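Local coordinates for protein neuraminidase (Influenza A virus, PDB 4K3Y) that is a neuraminidase-like surface protein of a bat influenza A virus, a tetrameric six-bladed beta propeller whose biological role is not firmly established, at residues Glu37-Thr41 with Pro87-Leu93; Leu40-Val46 with Leu348-Leu353; Phe196-Tyr200 with Gln265-Glu270; Phe239-Arg245 with Ile276-Pro282. One frame throughout, in Å; residues are numbered along the deposited sequence.

In the fold
The chain folds into six four-stranded antiparallel sheets, the blades of a beta propeller. Contacts 1 and 2 overlap in sequence, sharing L40 and T41 on strand 40-48, and have centres 11 Å apart: contact 1 lies within one blade, out toward neighbouring subunits, whereas contact 2 joins that blade to the one holding strand 349-359. Contacts 3 and 4 fall inside the long loop closed by contact 2. Contact 3, closest to the chain's centre, brings the first strands of two further blades side by side; contact 4, with its centre 13 Å away, packs a loop on the next strand of the second. M268 touches I276 between them. Together they tie blades internally and side to side.

Contact 1: Glu37-Thr41 with Pro87-Leu93; sequences EQMLT and PPTPDKL
In the propeller blade of strands 40-48, 53-61, 78-83 and 94-98, Q38 and M39, on the way into the first strand, pack against P88 in the loop between the last two. P88 is the centre of an inverse gamma turn. M39 N donates to P88 O at 2.8 Å, with 158° at the hydrogen and the donor nearly in line with the C=O bond. The same oxygen takes a CA-H contact from Q38 CA at 3.4 Å. Beyond CG the Q38 side chain is extended and passes its amide at a slant over the CD corner of the proline ring, Q38 OE1 3.5 Å from P88 CD. M39 goes the other way: CG is anti to the backbone N (chi1 174°), and bends at the next two torsions carry its CE to within 3.5 Å of L93 CD2, the side chains meeting roughly at a right angle. Y80 of strand 78-83 touches both. E37 O comes 3.4 Å from P90 CD. The loop also faces the tetramer interface, where K92 NZ bonds D91 O of a second subunit. A loop between a propeller blade's last two strands here closes over the entry to its first.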
# COMPACT_ATOMS: atom_id res chain seq x y z
N GLU C 37 2.55 -16.80 8.23
CA GLU C 37 1.90 -15.49 8.15
C GLU C 37 1.04 -15.37 6.92
O GLU C 37 0.28 -14.41 6.79
CB GLU C 37 2.91 -14.35 8.14
CG GLU C 37 4.05 -14.50 9.13
CD GLU C 37 5.22 -15.24 8.52
OE1 GLU C 37 5.47 -15.06 7.31
OE2 GLU C 37 5.88 -16.00 9.25
N GLN C 38 1.17 -16.33 5.99
CA GLN C 38 0.34 -16.31 4.80
C GLN C 38 -1.07 -16.81 5.10
O GLN C 38 -1.27 -17.73 5.91
CB GLN C 38 0.96 -17.12 3.65
CG GLN C 38 2.18 -16.47 3.01
CD GLN C 38 2.68 -17.24 1.79
OE1 GLN C 38 1.92 -17.94 1.12
NE2 GLN C 38 3.97 -17.12 1.50
N MET C 39 -2.05 -16.17 4.48
CA MET C 39 -3.40 -16.71 4.39
C MET C 39 -3.34 -18.09 3.70
O MET C 39 -2.63 -18.27 2.70
CB MET C 39 -4.27 -15.74 3.58
CG MET C 39 -5.67 -16.25 3.29
SD MET C 39 -6.74 -16.06 4.72
CE MET C 39 -7.37 -14.41 4.44
N LEU C 40 -4.07 -19.06 4.26
CA LEU C 40 -4.24 -20.36 3.62
C LEU C 40 -5.18 -20.21 2.44
O LEU C 40 -6.31 -19.78 2.59
CB LEU C 40 -4.81 -21.39 4.60
CG LEU C 40 -3.81 -22.23 5.40
CD1 LEU C 40 -2.61 -21.41 5.84
CD2 LEU C 40 -4.51 -22.83 6.61
N THR C 41 -4.70 -20.58 1.26
CA THR C 41 -5.47 -20.40 0.04
C THR C 41 -5.98 -21.72 -0.53
O THR C 41 -5.37 -22.78 -0.32
CB THR C 41 -4.61 -19.76 -1.04
OG1 THR C 41 -3.57 -20.67 -1.42
CG2 THR C 41 -4.00 -18.50 -0.51
N PRO C 87 3.03 -12.30 -1.94
CA PRO C 87 2.53 -13.33 -1.02
C PRO C 87 1.15 -12.93 -0.50
O PRO C 87 0.84 -11.73 -0.44
CB PRO C 87 3.53 -13.27 0.13
CG PRO C 87 3.94 -11.81 0.17
CD PRO C 87 4.00 -11.40 -1.28
N PRO C 88 0.31 -13.91 -0.16
CA PRO C 88 -0.97 -13.58 0.47
C PRO C 88 -0.82 -13.37 1.97
O PRO C 88 -1.38 -14.12 2.77
CB PRO C 88 -1.84 -14.80 0.18
CG PRO C 88 -0.86 -15.93 0.04
CD PRO C 88 0.37 -15.32 -0.58
N THR C 89 -0.05 -12.35 2.33
CA THR C 89 -0.01 -11.81 3.68
C THR C 89 -1.18 -10.83 3.83
O THR C 89 -1.64 -10.29 2.83
CB THR C 89 1.31 -11.07 3.91
OG1 THR C 89 1.49 -10.09 2.87
CG2 THR C 89 2.47 -12.06 3.88
N PRO C 90 -1.64 -10.61 5.07
CA PRO C 90 -2.75 -9.67 5.35
C PRO C 90 -2.58 -8.32 4.66
O PRO C 90 -3.55 -7.69 4.22
CB PRO C 90 -2.68 -9.49 6.87
CG PRO C 90 -2.12 -10.80 7.37
CD PRO C 90 -1.22 -11.35 6.28
N ASP C 91 -1.33 -7.87 4.58
CA ASP C 91 -1.01 -6.57 4.01
C ASP C 91 -1.29 -6.53 2.52
O ASP C 91 -1.57 -5.47 1.96
CB ASP C 91 0.47 -6.24 4.28
CG ASP C 91 0.89 -6.53 5.72
OD1 ASP C 91 0.11 -7.18 6.45
OD2 ASP C 91 2.01 -6.13 6.11
N LYS C 92 -1.22 -7.67 1.85
CA LYS C 92 -1.33 -7.68 0.40
C LYS C 92 -2.73 -8.09 -0.12
O LYS C 92 -2.99 -8.03 -1.33
CB LYS C 92 -0.23 -8.56 -0.20
CG LYS C 92 1.18 -8.03 0.04
CD LYS C 92 1.39 -6.68 -0.64
CE LYS C 92 2.83 -6.21 -0.49
NZ LYS C 92 3.31 -6.42 0.91
N LEU C 93 -3.61 -8.48 0.80
CA LEU C 93 -4.93 -9.03 0.45
C LEU C 93 -5.93 -7.96 0.02
O LEU C 93 -6.16 -7.00 0.76
CB LEU C 93 -5.52 -9.76 1.66
CG LEU C 93 -5.36 -11.27 1.72
CD1 LEU C 93 -4.03 -11.68 1.15
CD2 LEU C 93 -5.48 -11.77 3.14

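Contact 2: Leu40-Val46 with Leu348-Leu353; sequences LTRQNFV and LSSNDL
N351 reaches T41 through a side-chain-to-backbone hydrogen bond. N351 ND2 donates to T41 O at 2.9 Å with 152° at the hydrogen; the donor lies in the carbonyl plane, while the oxygen is tilted somewhat out of the N351 amide plane. CG of N351 sits beside its own backbone N, which carries the amide across to strand 40-42. Within the first segment, N44 ND2 reaches back to T41 OG1 at 3.3 Å, the hydroxyl lying in the amide plane of N44. That amide is pinned further by E339, which accepts from ND2, and by R55, which donates to OD1, fixing which way round it is turned beside N351.

Apolar packing brackets this polar middle. At one end L40 CD2 meets L348 CD2 at 3.6 Å, the side chains crossing at about a right angle. At the other, V46 CG2 touches L353 CD1 at 3.8 Å, with W337 against both residues, and N44 CB abuts L353 CG.

Strand 40-42 runs at 67° to strand 349-353; after the corner at Q43, strand 44-46 follows it at only 13°, 7.9 Å away between axes. Such side-chain packing between strands of separate sheets is characteristic of neighbouring blades in a beta propeller.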
# COMPACT_ATOMS: atom_id res chain seq x y z
N LEU C 40 -4.07 -19.06 4.26
CA LEU C 40 -4.24 -20.36 3.62
C LEU C 40 -5.18 -20.21 2.44
O LEU C 40 -6.31 -19.78 2.59
CB LEU C 40 -4.81 -21.39 4.60
CG LEU C 40 -3.81 -22.23 5.40
CD1 LEU C 40 -2.61 -21.41 5.84
CD2 LEU C 40 -4.51 -22.83 6.61
N THR C 41 -4.70 -20.58 1.26
CA THR C 41 -5.47 -20.40 0.04
C THR C 41 -5.98 -21.72 -0.53
O THR C 41 -5.37 -22.78 -0.32
CB THR C 41 -4.61 -19.76 -1.04
OG1 THR C 41 -3.57 -20.67 -1.42
CG2 THR C 41 -4.00 -18.50 -0.51
N ARG C 42 -7.08 -21.65 -1.26
CA ARG C 42 -7.59 -22.76 -2.06
C ARG C 42 -8.36 -22.23 -3.28
O ARG C 42 -8.74 -21.05 -3.33
CB ARG C 42 -8.44 -23.71 -1.21
CG ARG C 42 -9.79 -23.17 -0.74
CD ARG C 42 -10.64 -24.30 -0.14
NE ARG C 42 -12.07 -24.09 -0.33
CZ ARG C 42 -12.74 -24.42 -1.44
NH1 ARG C 42 -12.10 -24.97 -2.46
NH2 ARG C 42 -14.04 -24.19 -1.52
N GLN C 43 -8.57 -23.10 -4.27
CA GLN C 43 -9.19 -22.71 -5.53
C GLN C 43 -8.44 -21.51 -6.15
O GLN C 43 -9.05 -20.53 -6.60
CB GLN C 43 -10.70 -22.41 -5.36
CG GLN C 43 -11.58 -22.72 -6.59
CD GLN C 43 -12.23 -21.47 -7.22
OE1 GLN C 43 -13.45 -21.36 -7.28
NE2 GLN C 43 -11.41 -20.54 -7.70
N ASN C 44 -7.12 -21.60 -6.19
CA ASN C 44 -6.34 -20.56 -6.85
C ASN C 44 -6.54 -20.56 -8.36
O ASN C 44 -6.83 -21.60 -8.97
CB ASN C 44 -4.86 -20.69 -6.50
CG ASN C 44 -4.61 -20.60 -5.01
OD1 ASN C 44 -4.32 -19.53 -4.48
ND2 ASN C 44 -4.73 -21.73 -4.32
N PHE C 45 -6.42 -19.38 -8.95
CA PHE C 45 -6.35 -19.24 -10.39
C PHE C 45 -5.85 -17.83 -10.69
O PHE C 45 -5.83 -16.95 -9.82
CB PHE C 45 -7.70 -19.51 -11.08
CG PHE C 45 -8.73 -18.45 -10.82
CD1 PHE C 45 -9.53 -18.50 -9.69
CD2 PHE C 45 -8.88 -17.38 -11.71
CE1 PHE C 45 -10.49 -17.50 -9.44
CE2 PHE C 45 -9.82 -16.38 -11.47
CZ PHE C 45 -10.63 -16.44 -10.34
N VAL C 46 -5.45 -17.61 -11.93
CA VAL C 46 -4.88 -16.34 -12.30
C VAL C 46 -5.75 -15.67 -13.35
O VAL C 46 -6.22 -16.31 -14.30
CB VAL C 46 -3.47 -16.52 -12.84
CG1 VAL C 46 -2.88 -15.19 -13.32
CG2 VAL C 46 -2.60 -17.14 -11.76
N LEU C 348 0.37 -27.29 8.93
CA LEU C 348 -0.92 -27.29 8.24
C LEU C 348 -0.73 -27.54 6.75
O LEU C 348 0.23 -27.04 6.14
CB LEU C 348 -1.66 -25.97 8.44
CG LEU C 348 -2.66 -25.97 9.60
CD1 LEU C 348 -1.94 -25.90 10.94
CD2 LEU C 348 -3.62 -24.82 9.47
N SER C 349 -1.62 -28.34 6.15
CA SER C 349 -1.56 -28.52 4.71
C SER C 349 -2.28 -27.35 4.04
O SER C 349 -3.21 -26.77 4.62
CB SER C 349 -2.12 -29.88 4.27
OG SER C 349 -3.53 -29.86 4.21
N SER C 350 -1.84 -27.00 2.84
CA SER C 350 -2.41 -25.87 2.09
C SER C 350 -1.99 -25.94 0.62
O SER C 350 -1.34 -26.89 0.19
CB SER C 350 -1.95 -24.54 2.71
OG SER C 350 -2.56 -23.42 2.08
N ASN C 351 -2.37 -24.94 -0.15
CA ASN C 351 -1.94 -24.86 -1.54
C ASN C 351 -1.07 -23.65 -1.81
O ASN C 351 -1.21 -22.61 -1.14
CB ASN C 351 -3.17 -24.73 -2.44
CG ASN C 351 -4.23 -25.77 -2.13
OD1 ASN C 351 -4.30 -26.80 -2.78
ND2 ASN C 351 -5.06 -25.50 -1.12
N ASP C 352 -0.18 -23.76 -2.80
CA ASP C 352 0.05 -22.61 -3.68
C ASP C 352 0.27 -22.91 -5.15
O ASP C 352 -0.27 -23.86 -5.69
CB ASP C 352 1.09 -21.62 -3.17
CG ASP C 352 2.39 -22.26 -2.86
OD1 ASP C 352 2.48 -23.49 -3.06
OD2 ASP C 352 3.31 -21.55 -2.42
N LEU C 353 1.10 -22.07 -5.76
CA LEU C 353 0.99 -21.81 -7.18
C LEU C 353 2.33 -21.76 -7.87
O LEU C 353 3.29 -21.15 -7.34
CB LEU C 353 0.31 -20.46 -7.34
CG LEU C 353 -1.01 -20.36 -8.06
CD1 LEU C 353 -0.98 -19.11 -8.91
CD2 LEU C 353 -1.22 -21.59 -8.90

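Contact 3: Phe196-Tyr200 with Gln265-Glu270; sequences FPTCY and QGFMIE
Q265 NE2 is shared among three carbonyl oxygens: it bonds A146 O, and makes weak hydrogen bonds to Q145 O and, across the contact, to F196 O at 3.3 Å. With CG anti to the backbone N (chi1 176°) and the chain extended beyond it, Q265 reaches straight over to the corner at F196, where its NE2 passes 3.5 Å from F196 CB. T198 CG2 borders the same amide nitrogen at 3.6 Å.

Further along, contacts are looser. T198 OG1 lies 3.7 Å from F267 CB, while the F267 ring leads away to meet that of F336.

At the far end Y200 reaches across to segment 265-270. Its OH donates to E270 O at 2.7 Å, arriving in the carbonyl plane on a lone pair, with the acceptor at the edge of the ring and near the ring plane. E270 CB is 3.4 Å from the same hydroxyl, and I269 CG2 lies 4.3 Å from Y200 CZ. The E270 carboxylate turns elsewhere, to T296 OG1 and L297 N.

Strands 197-202 and 268-269 are first strands of different blades near the propeller's centre, and the segments run 29° apart. One sound bond, Y200 to E270, and one weak one, Q265 to F196, run from side chain to backbone carbonyl, which implies that the blades meet here through side chains, without strand pairing between them.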
# COMPACT_ATOMS: atom_id res chain seq x y z
N PHE C 196 -15.59 -26.87 -14.77
CA PHE C 196 -14.36 -26.06 -14.66
C PHE C 196 -13.62 -25.74 -15.95
O PHE C 196 -12.41 -25.94 -16.01
CB PHE C 196 -13.36 -26.76 -13.73
CG PHE C 196 -13.98 -27.38 -12.54
CD1 PHE C 196 -14.65 -26.58 -11.61
CD2 PHE C 196 -13.93 -28.75 -12.34
CE1 PHE C 196 -15.24 -27.14 -10.49
CE2 PHE C 196 -14.52 -29.32 -11.21
CZ PHE C 196 -15.18 -28.51 -10.29
N PRO C 197 -14.32 -25.25 -16.99
CA PRO C 197 -13.52 -24.95 -18.19
C PRO C 197 -12.47 -23.85 -17.95
O PRO C 197 -12.74 -22.88 -17.24
CB PRO C 197 -14.57 -24.46 -19.20
CG PRO C 197 -15.76 -24.05 -18.38
CD PRO C 197 -15.76 -24.94 -17.17
N THR C 198 -11.27 -24.05 -18.49
CA THR C 198 -10.25 -23.01 -18.54
C THR C 198 -10.12 -22.61 -19.99
O THR C 198 -10.14 -23.46 -20.90
CB THR C 198 -8.88 -23.45 -18.00
OG1 THR C 198 -8.64 -24.83 -18.35
CG2 THR C 198 -8.85 -23.33 -16.53
N CYS C 199 -9.98 -21.32 -20.22
CA CYS C 199 -10.17 -20.83 -21.56
C CYS C 199 -9.05 -19.91 -22.03
O CYS C 199 -8.30 -19.37 -21.22
CB CYS C 199 -11.53 -20.12 -21.65
SG CYS C 199 -12.92 -21.06 -20.95
N TYR C 200 -8.94 -19.76 -23.35
CA TYR C 200 -8.07 -18.74 -23.94
C TYR C 200 -8.74 -18.20 -25.20
O TYR C 200 -9.64 -18.82 -25.76
CB TYR C 200 -6.69 -19.31 -24.25
CG TYR C 200 -6.67 -20.41 -25.29
CD1 TYR C 200 -6.97 -21.73 -24.96
CD2 TYR C 200 -6.33 -20.13 -26.60
CE1 TYR C 200 -6.94 -22.73 -25.92
CE2 TYR C 200 -6.30 -21.12 -27.56
CZ TYR C 200 -6.61 -22.42 -27.21
OH TYR C 200 -6.57 -23.40 -28.16
N GLN C 265 -9.59 -30.30 -12.71
CA GLN C 265 -9.47 -29.20 -13.66
C GLN C 265 -8.08 -29.21 -14.26
O GLN C 265 -7.07 -29.35 -13.55
CB GLN C 265 -9.74 -27.88 -12.95
CG GLN C 265 -9.57 -26.62 -13.76
CD GLN C 265 -10.07 -25.43 -12.96
OE1 GLN C 265 -9.95 -25.41 -11.72
NE2 GLN C 265 -10.68 -24.46 -13.64
N GLY C 266 -8.04 -29.08 -15.58
CA GLY C 266 -6.80 -29.09 -16.31
C GLY C 266 -7.12 -28.62 -17.70
O GLY C 266 -8.30 -28.38 -18.02
N PHE C 267 -6.10 -28.52 -18.54
CA PHE C 267 -6.24 -27.83 -19.82
C PHE C 267 -5.61 -28.58 -20.98
O PHE C 267 -4.75 -29.46 -20.81
CB PHE C 267 -5.62 -26.42 -19.72
CG PHE C 267 -4.14 -26.42 -19.42
CD1 PHE C 267 -3.67 -26.40 -18.10
CD2 PHE C 267 -3.19 -26.45 -20.45
CE1 PHE C 267 -2.31 -26.42 -17.81
CE2 PHE C 267 -1.82 -26.46 -20.17
CZ PHE C 267 -1.38 -26.45 -18.85
N MET C 268 -6.06 -28.21 -22.18
CA MET C 268 -5.42 -28.56 -23.43
C MET C 268 -5.25 -27.25 -24.20
O MET C 268 -6.05 -26.32 -24.04
CB MET C 268 -6.30 -29.52 -24.22
CG MET C 268 -6.44 -30.93 -23.62
SD MET C 268 -7.69 -31.92 -24.47
CE MET C 268 -7.53 -33.51 -23.64
N ILE C 269 -4.21 -27.16 -25.02
CA ILE C 269 -4.06 -25.99 -25.88
C ILE C 269 -4.17 -26.40 -27.34
O ILE C 269 -3.36 -27.21 -27.82
CB ILE C 269 -2.72 -25.26 -25.68
CG1 ILE C 269 -2.55 -24.84 -24.22
CG2 ILE C 269 -2.65 -24.03 -26.62
CD1 ILE C 269 -1.17 -24.26 -23.90
N GLU C 270 -5.15 -25.85 -28.05
CA GLU C 270 -5.34 -26.16 -29.47
C GLU C 270 -4.72 -25.10 -30.38
O GLU C 270 -5.04 -23.91 -30.31
CB GLU C 270 -6.83 -26.31 -29.80
CG GLU C 270 -7.13 -26.30 -31.29
CD GLU C 270 -6.86 -27.64 -31.95
OE1 GLU C 270 -6.25 -28.52 -31.31
OE2 GLU C 270 -7.26 -27.80 -33.12

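Contact 4: Phe239-Arg245 with Ile276-Pro282; sequences FLGDTPR and IGRIINP
F239 offers one face of its ring to the R278 guanidinium, which lies flat on it in a cation-pi stack, planes at 14°; I276 CD1 packs at the ring edge, 3.7 Å from F239 CD2. Next, L240 O accepts from R278 NH1 at 3.1 Å, the donor standing above the carbonyl plane. R278 is also salt-bridged to E289 and D248, which probably offset its charge. G241 O takes a hydrogen bond from a water that accepts from I279 N and also bonds T243 OG1. Here the loop ahead of strand 268-269 folds over strand 273-279, the second strand of the same propeller blade, and D242 pairs by backbone with A217, next to the calcium ligand D216. T243 then sets its CG2 4.0 Å from P282 CB. Past the cis peptide before P244, R245 extends from CG to NE and grips I279 O end-on: NH1 and NH2 each donate to that oxygen at 2.9 Å, with the acceptor in the guanidinium plane. One face of this group is covered by P282 CG, and the opposite face stacks on the R278 guanidinium, with centres 3.8 Å apart and planes at 18°.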
# COMPACT_ATOMS: atom_id res chain seq x y z
N PHE C 239 -3.22 -39.78 -25.59
CA PHE C 239 -2.51 -39.20 -24.44
C PHE C 239 -3.53 -38.58 -23.47
O PHE C 239 -3.96 -37.43 -23.63
CB PHE C 239 -1.52 -38.14 -24.91
CG PHE C 239 -0.57 -37.66 -23.84
CD1 PHE C 239 0.45 -38.48 -23.37
CD2 PHE C 239 -0.66 -36.36 -23.32
CE1 PHE C 239 1.35 -38.04 -22.40
CE2 PHE C 239 0.23 -35.92 -22.34
CZ PHE C 239 1.23 -36.75 -21.88
N LEU C 240 -3.90 -39.35 -22.45
CA LEU C 240 -5.07 -39.04 -21.64
C LEU C 240 -4.85 -37.88 -20.68
O LEU C 240 -4.01 -37.97 -19.77
CB LEU C 240 -5.51 -40.29 -20.88
CG LEU C 240 -5.90 -41.46 -21.77
CD1 LEU C 240 -6.52 -42.58 -20.95
CD2 LEU C 240 -6.86 -40.99 -22.86
N GLY C 241 -5.65 -36.84 -20.85
CA GLY C 241 -5.51 -35.60 -20.10
C GLY C 241 -5.99 -35.58 -18.66
O GLY C 241 -5.41 -34.87 -17.82
N ASP C 242 -7.06 -36.31 -18.35
CA ASP C 242 -7.64 -36.23 -17.00
C ASP C 242 -6.85 -37.01 -15.96
O ASP C 242 -5.97 -37.82 -16.27
CB ASP C 242 -9.11 -36.68 -16.98
CG ASP C 242 -9.96 -35.83 -16.07
OD1 ASP C 242 -9.43 -35.42 -15.01
OD2 ASP C 242 -11.14 -35.55 -16.44
N THR C 243 -7.20 -36.74 -14.71
CA THR C 243 -6.74 -37.52 -13.57
C THR C 243 -7.94 -37.59 -12.63
O THR C 243 -8.40 -36.55 -12.14
CB THR C 243 -5.56 -36.84 -12.84
OG1 THR C 243 -4.41 -36.80 -13.71
CG2 THR C 243 -5.21 -37.60 -11.55
N PRO C 244 -8.44 -38.81 -12.35
CA PRO C 244 -7.86 -40.11 -12.70
C PRO C 244 -7.99 -40.50 -14.16
O PRO C 244 -8.64 -39.80 -14.95
CB PRO C 244 -8.69 -41.08 -11.87
CG PRO C 244 -10.00 -40.42 -11.71
CD PRO C 244 -9.70 -38.96 -11.60
N ARG C 245 -7.36 -41.64 -14.49
CA ARG C 245 -7.29 -42.16 -15.85
C ARG C 245 -6.60 -43.53 -15.86
O ARG C 245 -5.93 -43.90 -14.90
CB ARG C 245 -6.52 -41.17 -16.75
CG ARG C 245 -5.04 -41.02 -16.41
CD ARG C 245 -4.31 -40.20 -17.47
NE ARG C 245 -2.85 -40.28 -17.32
CZ ARG C 245 -2.13 -39.44 -16.57
NH1 ARG C 245 -2.73 -38.46 -15.92
NH2 ARG C 245 -0.83 -39.60 -16.49
N ILE C 276 -1.02 -30.92 -24.39
CA ILE C 276 -1.80 -31.49 -23.32
C ILE C 276 -0.97 -31.46 -22.05
O ILE C 276 0.13 -32.03 -22.02
CB ILE C 276 -2.16 -32.94 -23.59
CG1 ILE C 276 -2.97 -33.04 -24.88
CG2 ILE C 276 -2.95 -33.49 -22.41
CD1 ILE C 276 -3.19 -34.44 -25.31
N GLY C 277 -1.47 -30.77 -21.03
CA GLY C 277 -0.83 -30.80 -19.73
C GLY C 277 -1.55 -31.77 -18.83
O GLY C 277 -2.77 -31.75 -18.72
N ARG C 278 -0.79 -32.63 -18.16
CA ARG C 278 -1.39 -33.52 -17.19
C ARG C 278 -0.47 -33.87 -16.04
O ARG C 278 0.73 -33.56 -16.05
CB ARG C 278 -1.86 -34.81 -17.86
CG ARG C 278 -0.76 -35.82 -18.00
CD ARG C 278 -1.10 -36.83 -19.06
NE ARG C 278 -0.08 -37.86 -19.12
CZ ARG C 278 -0.19 -38.99 -19.79
NH1 ARG C 278 -1.29 -39.24 -20.48
NH2 ARG C 278 0.81 -39.86 -19.78
N ILE C 279 -1.08 -34.49 -15.04
CA ILE C 279 -0.39 -35.02 -13.88
C ILE C 279 0.26 -36.35 -14.25
O ILE C 279 -0.36 -37.21 -14.88
CB ILE C 279 -1.41 -35.22 -12.76
CG1 ILE C 279 -2.06 -33.86 -12.45
CG2 ILE C 279 -0.77 -35.86 -11.54
CD1 ILE C 279 -2.85 -33.78 -11.15
N ILE C 280 1.53 -36.53 -13.87
CA ILE C 280 2.31 -37.64 -14.39
C ILE C 280 1.89 -38.99 -13.80
O ILE C 280 1.61 -39.93 -14.54
CB ILE C 280 3.82 -37.39 -14.22
CG1 ILE C 280 4.19 -36.06 -14.88
CG2 ILE C 280 4.64 -38.56 -14.81
CD1 ILE C 280 5.64 -35.66 -14.69
N ASN C 281 1.84 -39.09 -12.47
CA ASN C 281 1.34 -40.30 -11.84
C ASN C 281 -0.07 -40.05 -11.35
O ASN C 281 -0.26 -39.36 -10.37
CB ASN C 281 2.23 -40.72 -10.66
CG ASN C 281 3.72 -40.77 -11.02
OD1 ASN C 281 4.19 -40.03 -11.89
ND2 ASN C 281 4.46 -41.63 -10.33
N PRO C 282 -1.08 -40.63 -12.03
CA PRO C 282 -2.43 -40.30 -11.54
C PRO C 282 -2.73 -40.89 -10.14
O PRO C 282 -3.73 -40.49 -9.51
CB PRO C 282 -3.35 -40.93 -12.61
CG PRO C 282 -2.44 -41.39 -13.73
CD PRO C 282 -1.11 -41.64 -13.10
O HOH W 1 -4.13 -34.89 -15.44